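Local coordinates for protein putative citrate lyase (Ralstonia eutropha, PDB 3QQW) that probably acts as a magnesium-dependent lyase on a citramalyl-CoA-like substrate, as a TIM-barrel member of the HpcH/HpaI aldolase/citrate lyase family, at residues 240-243 against 244-248. Numbering follows the deposited sequence.
Sequences ACRA and RNEFG
R242 and E246, one helical turn apart, join their charged ends in an i to i+4 salt bridge along the last turns of helix 233-247. From its CB, R242 runs past one carboxylate oxygen: CB lies 3.8 Å from E246 OE2, CG comes to 3.4 Å of the same oxygen, and CD passes it as well. The bend at chi3 (69°) then brings the guanidinium round to the carboxylate. R242 NE is 2.8 Å from E246 OE2, a weak bond because its N-H points off line (127°). The straighter bond is at the tip, where R242 NH2 donates to E246 OE1 at 2.9 Å; that oxygen lies at the guanidinium edge, close to its plane, and accepts through its syn lone pair. The two flat groups are turned 33° against each other, so the pairing is two-pronged but skewed. R242 NH1 forms a second salt bridge, to E200, so the arginine is shared between two acids.

The helix is the crossover of a beta-alpha-beta unit of the TIM barrel, leading from strand 221-224 to strand 251-254. Its backbone bonds N245 N to C241 O (2.7 Å) and E246 N to R242 O (2.8 Å) are regular, but F247 N reaches A243 O only weakly, at 3.4 Å, as the turn widens to a pi type. G248 then leaves the helix with positive phi. The F247 ring presents an edge to R242 O and packs on V205 and K208 of helix 202-217 and on A202 of a second subunit. R244, its CG anti to the backbone N, carries its guanidinium away from this turn to the carbonyl oxygen of R268.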
# COMPACT_ATOMS: atom_id res chain seq x y z
N ALA C 240 -9.47 -20.46 -3.32
CA ALA C 240 -10.64 -19.78 -2.77
C ALA C 240 -10.44 -19.46 -1.29
O ALA C 240 -10.75 -18.34 -0.88
CB ALA C 240 -11.88 -20.64 -2.96
N CYS C 241 -9.84 -20.37 -0.51
CA CYS C 241 -9.56 -20.15 0.92
C CYS C 241 -8.48 -19.07 1.13
O CYS C 241 -8.66 -18.24 2.01
CB CYS C 241 -9.19 -21.45 1.62
SG CYS C 241 -10.61 -22.54 1.94
N ARG C 242 -7.39 -19.05 0.32
CA ARG C 242 -6.34 -18.03 0.45
C ARG C 242 -6.91 -16.67 0.13
O ARG C 242 -6.67 -15.72 0.88
CB ARG C 242 -5.12 -18.31 -0.44
CG ARG C 242 -4.29 -19.51 0.02
CD ARG C 242 -2.87 -19.47 -0.51
NE ARG C 242 -2.07 -18.40 0.10
CZ ARG C 242 -0.75 -18.27 -0.05
NH1 ARG C 242 -0.06 -19.13 -0.80
NH2 ARG C 242 -0.10 -17.27 0.55
N ALA C 243 -7.70 -16.57 -0.96
CA ALA C 243 -8.31 -15.31 -1.37
C ALA C 243 -9.28 -14.84 -0.31
O ALA C 243 -9.27 -13.65 0.05
CB ALA C 243 -9.01 -15.46 -2.71
N ARG C 244 -10.08 -15.78 0.25
CA ARG C 244 -11.06 -15.47 1.28
C ARG C 244 -10.41 -15.08 2.63
O ARG C 244 -10.76 -14.04 3.18
CB ARG C 244 -12.01 -16.65 1.50
CG ARG C 244 -13.12 -16.32 2.46
CD ARG C 244 -13.56 -17.49 3.24
NE ARG C 244 -14.73 -17.13 4.05
CZ ARG C 244 -15.52 -18.01 4.65
NH1 ARG C 244 -15.27 -19.31 4.55
NH2 ARG C 244 -16.56 -17.60 5.35
N ASN C 245 -9.49 -15.89 3.14
CA ASN C 245 -8.93 -15.71 4.47
C ASN C 245 -7.66 -14.87 4.59
O ASN C 245 -7.39 -14.40 5.70
CB ASN C 245 -8.70 -17.06 5.11
CG ASN C 245 -9.98 -17.86 5.22
OD1 ASN C 245 -10.01 -19.03 4.86
ND2 ASN C 245 -11.09 -17.23 5.66
N GLU C 246 -6.90 -14.67 3.51
CA GLU C 246 -5.67 -13.85 3.60
C GLU C 246 -5.84 -12.48 2.95
O GLU C 246 -5.11 -11.55 3.31
CB GLU C 246 -4.48 -14.57 2.94
CG GLU C 246 -4.08 -15.89 3.57
CD GLU C 246 -2.97 -16.62 2.82
OE1 GLU C 246 -2.00 -15.96 2.38
OE2 GLU C 246 -3.09 -17.86 2.70
N PHE C 247 -6.79 -12.34 2.01
CA PHE C 247 -6.96 -11.09 1.29
C PHE C 247 -8.35 -10.42 1.47
O PHE C 247 -8.44 -9.22 1.27
CB PHE C 247 -6.67 -11.29 -0.20
CG PHE C 247 -5.19 -11.48 -0.49
CD1 PHE C 247 -4.60 -12.72 -0.37
CD2 PHE C 247 -4.40 -10.39 -0.85
CE1 PHE C 247 -3.23 -12.88 -0.59
CE2 PHE C 247 -3.04 -10.55 -1.09
CZ PHE C 247 -2.46 -11.79 -0.96
N GLY C 248 -9.38 -11.17 1.86
CA GLY C 248 -10.71 -10.61 2.06
C GLY C 248 -11.64 -10.61 0.85
O GLY C 248 -12.58 -9.82 0.80